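Local coordinates for Rpb7-binding protein seb1 (Schizosaccharomyces pombe 972h-, PDB 5MDT) that binds RNA polymerase II, probably through the tail-recognising domain described here, and nascent RNA to drive transcription termination in fission yeast, at residues 2-14 with 29-43. Sequence-based numbering, arbitrary orientation.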
ATOM      1  N   SER A   2      -9.459 -11.078 -12.043  1.00 63.42           N
ATOM      2  CA  SER A   2     -10.358 -10.568 -13.085  1.00 65.25           C
ATOM      3  C   SER A   2      -9.745  -9.409 -13.891  1.00 66.72           C
ATOM      4  O   SER A   2      -9.209  -9.673 -14.969  1.00 69.89           O
ATOM      5  CB  SER A   2     -11.736 -10.216 -12.521  1.00 69.66           C
ATOM      6  OG  SER A   2     -12.505  -9.416 -13.408  1.00 78.00           O
ATOM      7  N   GLY A   3      -9.808  -8.165 -13.382  1.00 59.72           N
ATOM      8  CA  GLY A   3      -9.244  -7.028 -14.095  1.00 54.22           C
ATOM      9  C   GLY A   3      -9.083  -5.673 -13.424  1.00 44.71           C
ATOM     10  O   GLY A   3      -9.617  -5.380 -12.341  1.00 41.54           O
ATOM     11  N   ILE A   4      -8.362  -4.813 -14.122  1.00 37.25           N
ATOM     12  CA  ILE A   4      -8.081  -3.454 -13.653  1.00 34.21           C
ATOM     13  C   ILE A   4      -9.356  -2.608 -13.605  1.00 38.81           C
ATOM     14  O   ILE A   4      -9.475  -1.773 -12.702  1.00 36.42           O
ATOM     15  CB  ILE A   4      -6.912  -2.775 -14.440  1.00 36.44           C
ATOM     16  CG1 ILE A   4      -6.448  -1.452 -13.785  1.00 35.25           C
ATOM     17  CG2 ILE A   4      -7.237  -2.583 -15.927  1.00 39.16           C
ATOM     18  CD1 ILE A   4      -5.709  -1.583 -12.409  1.00 35.32           C
ATOM     19  N   ALA A   5     -10.311  -2.825 -14.546  1.00 38.38           N
ATOM     20  CA  ALA A   5     -11.566  -2.061 -14.556  1.00 39.47           C
ATOM     21  C   ALA A   5     -12.362  -2.324 -13.261  1.00 41.49           C
ATOM     22  O   ALA A   5     -12.815  -1.372 -12.614  1.00 39.86           O
ATOM     23  CB  ALA A   5     -12.398  -2.411 -15.780  1.00 42.81           C
ATOM     24  N   GLU A   6     -12.466  -3.605 -12.845  1.00 38.33           N
ATOM     25  CA  GLU A   6     -13.149  -3.951 -11.590  1.00 38.85           C
ATOM     26  C   GLU A   6     -12.427  -3.318 -10.389  1.00 39.87           C
ATOM     27  O   GLU A   6     -13.086  -2.764  -9.506  1.00 39.15           O
ATOM     28  CB  GLU A   6     -13.229  -5.476 -11.416  1.00 42.28           C
ATOM     29  CG  GLU A   6     -13.990  -5.869 -10.165  1.00 53.67           C
ATOM     30  CD  GLU A   6     -14.548  -7.274 -10.044  1.00 79.68           C
ATOM     31  OE1 GLU A   6     -14.176  -8.155 -10.853  1.00 73.57           O
ATOM     32  OE2 GLU A   6     -15.348  -7.496  -9.108  1.00 80.89           O
ATOM     33  N   PHE A   7     -11.083  -3.408 -10.363  1.00 32.50           N
ATOM     34  CA  PHE A   7     -10.262  -2.845  -9.283  1.00 30.89           C
ATOM     35  C   PHE A   7     -10.525  -1.326  -9.143  1.00 32.65           C
ATOM     36  O   PHE A   7     -10.778  -0.858  -8.027  1.00 32.01           O
ATOM     37  CB  PHE A   7      -8.780  -3.121  -9.629  1.00 31.02           C
ATOM     38  CG  PHE A   7      -7.746  -2.762  -8.582  1.00 29.81           C
ATOM     39  CD1 PHE A   7      -7.324  -3.704  -7.643  1.00 30.77           C
ATOM     40  CD2 PHE A   7      -7.123  -1.512  -8.598  1.00 29.93           C
ATOM     41  CE1 PHE A   7      -6.314  -3.395  -6.723  1.00 29.90           C
ATOM     42  CE2 PHE A   7      -6.103  -1.205  -7.699  1.00 30.09           C
ATOM     43  CZ  PHE A   7      -5.706  -2.144  -6.753  1.00 28.92           C
ATOM     44  N   ASP A   8     -10.488  -0.571 -10.269  1.00 31.30           N
ATOM     45  CA  ASP A   8     -10.738   0.879 -10.242  1.00 30.95           C
ATOM     46  C   ASP A   8     -12.168   1.193  -9.761  1.00 36.95           C
ATOM     47  O   ASP A   8     -12.367   2.186  -9.050  1.00 37.28           O
ATOM     48  CB  ASP A   8     -10.485   1.495 -11.626  1.00 32.19           C
ATOM     49  CG  ASP A   8      -9.032   1.445 -12.066  1.00 41.12           C
ATOM     50  OD1 ASP A   8      -8.150   1.202 -11.199  1.00 34.55           O
ATOM     51  OD2 ASP A   8      -8.771   1.655 -13.279  1.00 44.59           O
ATOM     52  N   GLY A   9     -13.128   0.339 -10.137  1.00 35.85           N
ATOM     53  CA  GLY A   9     -14.526   0.463  -9.728  1.00 37.79           C
ATOM     54  C   GLY A   9     -14.729   0.284  -8.238  1.00 39.69           C
ATOM     55  O   GLY A   9     -15.542   0.993  -7.632  1.00 41.25           O
ATOM     56  N   ILE A  10     -13.984  -0.653  -7.620  1.00 34.28           N
ATOM     57  CA  ILE A  10     -14.024  -0.856  -6.156  1.00 34.00           C
ATOM     58  C   ILE A  10     -13.438   0.393  -5.446  1.00 35.54           C
ATOM     59  O   ILE A  10     -14.000   0.863  -4.455  1.00 35.84           O
ATOM     60  CB  ILE A  10     -13.286  -2.147  -5.727  1.00 36.34           C
ATOM     61  CG1 ILE A  10     -14.018  -3.393  -6.292  1.00 38.70           C
ATOM     62  CG2 ILE A  10     -13.175  -2.232  -4.176  1.00 36.78           C
ATOM     63  CD1 ILE A  10     -13.183  -4.652  -6.338  1.00 41.32           C
ATOM     64  N   LEU A  11     -12.329   0.917  -5.973  1.00 32.21           N
ATOM     65  CA  LEU A  11     -11.702   2.134  -5.420  1.00 30.75           C
ATOM     66  C   LEU A  11     -12.659   3.335  -5.499  1.00 37.58           C
ATOM     67  O   LEU A  11     -12.751   4.114  -4.537  1.00 37.14           O
ATOM     68  CB  LEU A  11     -10.359   2.443  -6.108  1.00 28.46           C
ATOM     69  CG  LEU A  11      -9.219   1.430  -5.908  1.00 30.02           C
ATOM     70  CD1 LEU A  11      -8.022   1.793  -6.789  1.00 29.91           C
ATOM     71  CD2 LEU A  11      -8.802   1.308  -4.434  1.00 30.58           C
ATOM     72  N   ASP A  12     -13.426   3.441  -6.607  1.00 36.98           N
ATOM     73  CA  ASP A  12     -14.460   4.483  -6.767  1.00 38.87           C
ATOM     74  C   ASP A  12     -15.516   4.383  -5.679  1.00 44.24           C
ATOM     75  O   ASP A  12     -15.871   5.406  -5.093  1.00 45.49           O
ATOM     76  CB  ASP A  12     -15.142   4.367  -8.135  1.00 41.50           C
ATOM     77  CG  ASP A  12     -14.309   4.904  -9.280  1.00 52.73           C
ATOM     78  OD1 ASP A  12     -13.333   5.659  -9.014  1.00 51.37           O
ATOM     79  OD2 ASP A  12     -14.640   4.594 -10.443  1.00 59.89           O
ATOM     80  N   SER A  13     -16.018   3.156  -5.397  1.00 41.26           N
ATOM     81  CA  SER A  13     -17.018   2.940  -4.332  1.00 43.05           C
ATOM     82  C   SER A  13     -16.436   3.317  -2.964  1.00 45.09           C
ATOM     83  O   SER A  13     -17.102   3.997  -2.180  1.00 45.71           O
ATOM     84  CB  SER A  13     -17.481   1.486  -4.308  1.00 47.29           C
ATOM     85  OG  SER A  13     -18.173   1.149  -5.498  1.00 55.40           O
ATOM     86  N   LEU A  14     -15.186   2.917  -2.696  1.00 40.61           N
ATOM     87  CA  LEU A  14     -14.522   3.222  -1.416  1.00 39.65           C
ATOM     88  C   LEU A  14     -14.355   4.724  -1.210  1.00 41.29           C
ATOM     89  O   LEU A  14     -14.515   5.221  -0.088  1.00 40.28           O
ATOM     90  CB  LEU A  14     -13.169   2.507  -1.342  1.00 37.61           C
ATOM     91  CG  LEU A  14     -12.492   2.453   0.026  1.00 42.42           C
ATOM     92  CD1 LEU A  14     -13.303   1.578   1.027  1.00 42.99           C
ATOM     93  CD2 LEU A  14     -11.087   1.891  -0.119  1.00 44.74           C
ATOM     94  N   LEU A  29      -9.666  -6.347  -3.631  1.00 33.48           N
ATOM     95  CA  LEU A  29      -8.651  -5.607  -4.374  1.00 30.82           C
ATOM     96  C   LEU A  29      -7.368  -6.402  -4.430  1.00 33.35           C
ATOM     97  O   LEU A  29      -6.755  -6.486  -5.485  1.00 32.52           O
ATOM     98  CB  LEU A  29      -8.405  -4.258  -3.649  1.00 29.39           C
ATOM     99  CG  LEU A  29      -9.528  -3.233  -3.778  1.00 31.83           C
ATOM    100  CD1 LEU A  29      -9.365  -2.129  -2.723  1.00 32.45           C
ATOM    101  CD2 LEU A  29      -9.571  -2.614  -5.167  1.00 30.98           C
ATOM    102  N   THR A  30      -6.998  -7.041  -3.291  1.00 32.72           N
ATOM    103  CA  THR A  30      -5.784  -7.829  -3.221  1.00 32.99           C
ATOM    104  C   THR A  30      -5.872  -9.012  -4.169  1.00 37.69           C
ATOM    105  O   THR A  30      -4.908  -9.240  -4.900  1.00 36.85           O
ATOM    106  CB  THR A  30      -5.501  -8.233  -1.787  1.00 35.67           C
ATOM    107  OG1 THR A  30      -5.388  -7.042  -0.978  1.00 35.22           O
ATOM    108  CG2 THR A  30      -4.250  -9.066  -1.661  1.00 37.71           C
ATOM    109  N   ASN A  31      -7.027  -9.733  -4.187  1.00 35.63           N
ATOM    110  CA  ASN A  31      -7.212 -10.847  -5.136  1.00 37.04           C
ATOM    111  C   ASN A  31      -7.062 -10.395  -6.575  1.00 39.95           C
ATOM    112  O   ASN A  31      -6.404 -11.086  -7.373  1.00 39.24           O
ATOM    113  CB  ASN A  31      -8.582 -11.515  -4.946  1.00 35.00           C
ATOM    114  CG  ASN A  31      -8.606 -12.362  -3.701  1.00 43.54           C
ATOM    115  OD1 ASN A  31      -7.553 -12.675  -3.127  1.00 42.02           O
ATOM    116  ND2 ASN A  31      -9.806 -12.710  -3.215  1.00 43.93           N
ATOM    117  N   LEU A  32      -7.685  -9.257  -6.935  1.00 35.19           N
ATOM    118  CA  LEU A  32      -7.605  -8.789  -8.329  1.00 34.91           C
ATOM    119  C   LEU A  32      -6.144  -8.509  -8.728  1.00 37.22           C
ATOM    120  O   LEU A  32      -5.722  -8.892  -9.806  1.00 37.04           O
ATOM    121  CB  LEU A  32      -8.485  -7.538  -8.527  1.00 34.61           C
ATOM    122  CG  LEU A  32     -10.000  -7.798  -8.563  1.00 40.96           C
ATOM    123  CD1 LEU A  32     -10.762  -6.526  -8.307  1.00 40.48           C
ATOM    124  CD2 LEU A  32     -10.428  -8.316  -9.934  1.00 42.41           C
ATOM    125  N   SER A  33      -5.358  -7.922  -7.830  1.00 33.32           N
ATOM    126  CA  SER A  33      -3.960  -7.619  -8.140  1.00 33.17           C
ATOM    127  C   SER A  33      -3.128  -8.900  -8.258  1.00 38.11           C
ATOM    128  O   SER A  33      -2.284  -8.988  -9.137  1.00 39.77           O
ATOM    129  CB  SER A  33      -3.379  -6.657  -7.100  1.00 34.03           C
ATOM    130  OG  SER A  33      -3.257  -7.347  -5.870  1.00 47.05           O
ATOM    131  N   MET A  34      -3.413  -9.919  -7.424  1.00 35.90           N
ATOM    132  CA  MET A  34      -2.667 -11.178  -7.482  1.00 38.31           C
ATOM    133  C   MET A  34      -3.093 -12.023  -8.664  1.00 44.09           C
ATOM    134  O   MET A  34      -2.313 -12.873  -9.110  1.00 49.07           O
ATOM    135  CB  MET A  34      -2.841 -11.992  -6.173  1.00 41.71           C
ATOM    136  CG  MET A  34      -2.187 -11.336  -4.971  1.00 44.67           C
ATOM    137  SD  MET A  34      -0.382 -11.192  -5.139  1.00 49.38           S
ATOM    138  CE  MET A  34       0.099 -12.921  -4.688  1.00 50.72           C
ATOM    139  N   GLU A  35      -4.334 -11.839  -9.157  1.00 38.03           N
ATOM    140  CA  GLU A  35      -4.816 -12.632 -10.312  1.00 40.56           C
ATOM    141  C   GLU A  35      -4.334 -12.028 -11.646  1.00 45.16           C
ATOM    142  O   GLU A  35      -4.463 -12.644 -12.707  1.00 45.24           O
ATOM    143  CB  GLU A  35      -6.352 -12.696 -10.318  1.00 42.38           C
ATOM    144  CG  GLU A  35      -6.967 -13.540  -9.200  1.00 45.87           C
ATOM    145  CD  GLU A  35      -8.392 -13.200  -8.800  1.00 58.24           C
ATOM    146  OE1 GLU A  35      -9.027 -12.357  -9.472  1.00 55.07           O
ATOM    147  OE2 GLU A  35      -8.859 -13.744  -7.776  1.00 55.71           O
ATOM    148  N   ASN A  36      -3.764 -10.822 -11.587  1.00 40.11           N
ATOM    149  CA  ASN A  36      -3.341 -10.089 -12.778  1.00 39.93           C
ATOM    150  C   ASN A  36      -1.906  -9.575 -12.779  1.00 42.12           C
ATOM    151  O   ASN A  36      -1.628  -8.542 -13.385  1.00 39.39           O
ATOM    152  CB  ASN A  36      -4.375  -8.987 -13.046  1.00 38.75           C
ATOM    153  CG  ASN A  36      -5.727  -9.551 -13.383  1.00 50.75           C
ATOM    154  OD1 ASN A  36      -6.627  -9.545 -12.549  1.00 48.18           O
ATOM    155  ND2 ASN A  36      -5.914  -9.967 -14.630  1.00 41.03           N
ATOM    156  N   VAL A  37      -0.999 -10.311 -12.112  1.00 42.27           N
ATOM    157  CA  VAL A  37       0.366  -9.884 -11.786  1.00 41.98           C
ATOM    158  C   VAL A  37       1.130  -9.244 -12.961  1.00 42.46           C
ATOM    159  O   VAL A  37       1.906  -8.324 -12.718  1.00 40.51           O
ATOM    160  CB  VAL A  37       1.193 -11.026 -11.124  1.00 47.72           C
ATOM    161  CG1 VAL A  37       1.648 -12.078 -12.134  1.00 50.63           C
ATOM    162  CG2 VAL A  37       2.381 -10.456 -10.361  1.00 47.40           C
ATOM    163  N   SER A  38       0.929  -9.705 -14.223  1.00 38.49           N
ATOM    164  CA  SER A  38       1.659  -9.084 -15.336  1.00 38.91           C
ATOM    165  C   SER A  38       1.290  -7.614 -15.521  1.00 41.21           C
ATOM    166  O   SER A  38       2.065  -6.860 -16.114  1.00 41.23           O
ATOM    167  CB  SER A  38       1.450  -9.845 -16.644  1.00 45.38           C
ATOM    168  OG  SER A  38       0.081  -9.860 -17.014  1.00 50.68           O
ATOM    169  N   GLU A  39       0.123  -7.207 -14.981  1.00 38.91           N
ATOM    170  CA  GLU A  39      -0.350  -5.828 -15.068  1.00 36.93           C
ATOM    171  C   GLU A  39      -0.116  -5.064 -13.776  1.00 37.52           C
ATOM    172  O   GLU A  39      -0.764  -4.056 -13.553  1.00 33.68           O
ATOM    173  CB  GLU A  39      -1.838  -5.791 -15.478  1.00 37.86           C
ATOM    174  CG  GLU A  39      -2.079  -6.296 -16.899  1.00 44.69           C
ATOM    175  CD  GLU A  39      -1.508  -5.443 -18.018  1.00 79.50           C
ATOM    176  OE1 GLU A  39      -1.837  -4.235 -18.085  1.00 80.26           O
ATOM    177  OE2 GLU A  39      -0.766  -5.997 -18.859  1.00 86.79           O
ATOM    178  N   ASN A  40       0.850  -5.503 -12.938  1.00 35.38           N
ATOM    179  CA  ASN A  40       1.106  -4.866 -11.636  1.00 31.57           C
ATOM    180  C   ASN A  40       1.373  -3.351 -11.738  1.00 32.46           C
ATOM    181  O   ASN A  40       0.992  -2.627 -10.829  1.00 30.77           O
ATOM    182  CB  ASN A  40       2.197  -5.582 -10.845  1.00 33.09           C
ATOM    183  CG  ASN A  40       3.577  -5.478 -11.440  1.00 41.32           C
ATOM    184  OD1 ASN A  40       4.254  -4.447 -11.306  1.00 36.07           O
ATOM    185  ND2 ASN A  40       4.048  -6.566 -12.048  1.00 38.67           N
ATOM    186  N   ALA A  41       1.952  -2.860 -12.865  1.00 30.82           N
ATOM    187  CA  ALA A  41       2.156  -1.397 -12.973  1.00 30.62           C
ATOM    188  C   ALA A  41       0.822  -0.678 -12.905  1.00 31.15           C
ATOM    189  O   ALA A  41       0.764   0.391 -12.303  1.00 29.56           O
ATOM    190  CB  ALA A  41       2.851  -1.066 -14.298  1.00 32.54           C
ATOM    191  N   GLN A  42      -0.246  -1.246 -13.533  1.00 28.91           N
ATOM    192  CA  GLN A  42      -1.587  -0.608 -13.548  1.00 27.87           C
ATOM    193  C   GLN A  42      -2.203  -0.599 -12.157  1.00 28.99           C
ATOM    194  O   GLN A  42      -2.747   0.403 -11.722  1.00 26.92           O
ATOM    195  CB  GLN A  42      -2.541  -1.342 -14.533  1.00 29.99           C
ATOM    196  CG  GLN A  42      -2.082  -1.386 -15.992  1.00 29.80           C
ATOM    197  CD  GLN A  42      -1.918   0.013 -16.591  1.00 39.34           C
ATOM    198  OE1 GLN A  42      -2.639   0.942 -16.243  1.00 33.20           O
ATOM    199  NE2 GLN A  42      -0.887   0.215 -17.384  1.00 33.86           N
ATOM    200  N   PHE A  43      -2.129  -1.718 -11.457  1.00 27.79           N
ATOM    201  CA  PHE A  43      -2.722  -1.804 -10.111  1.00 26.12           C
ATOM    202  C   PHE A  43      -1.984  -0.898  -9.129  1.00 28.03           C
ATOM    203  O   PHE A  43      -2.633  -0.169  -8.374  1.00 27.98           O
ATOM    204  CB  PHE A  43      -2.655  -3.283  -9.674  1.00 28.76           C
ATOM    205  CG  PHE A  43      -3.655  -4.155 -10.423  1.00 30.68           C
ATOM    206  CD1 PHE A  43      -3.335  -4.719 -11.655  1.00 34.26           C
ATOM    207  CD2 PHE A  43      -4.922  -4.377  -9.915  1.00 33.06           C
ATOM    208  CE1 PHE A  43      -4.275  -5.491 -12.355  1.00 35.68           C
ATOM    209  CE2 PHE A  43      -5.852  -5.172 -10.603  1.00 34.84           C
ATOM    210  CZ  PHE A  43      -5.522  -5.730 -11.813  1.00 34.36           C
TER
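The ring of F7 is gripped between L29 and F43, a compact example of how one aromatic side chain can join three helices. L29 CD2 lies over one face, 3.8 Å from the centroid of the F7 ring, while F43 presents the CD2 side of its ring to the opposite face in a T-shaped stack, the planes turned 77° apart and the F7 and F43 centroids 4.8 Å apart. With CG anti to the backbone N (chi1 -174°), F7 extends its ring into this slot, and L32 CB closes in at the ring edge. L29 also reaches along the helix: its CD2 meets I10 CG2 at 3.8 Å and its CD1 meets L11 CD2 at 3.9 Å. F43 is covered in turn by I4 CD1, almost central over one face, a CH-pi contact only 9° off the ring normal. This is the start of the all-helical CTD-interacting domain, where 4-14 runs nearly antiparallel to 29-35, their axes 9.7 Å apart, and F7 also touches S46 and V47 of helix 40-53. Were F7 cut back to an alanine, a gap would probably open between L29 and F43, and the F43 edge would lose the face it points at. L32 CD1 meets I10 CD1 tip to tip at 3.6 Å, and L32 CD2 lies beside CB of the poorly ordered S2. At the N-terminal end, S2 N donates to N36 OD1 (3.3 Å), in the carbonyl plane on a lone pair, with a weak second bond to E35 OE1.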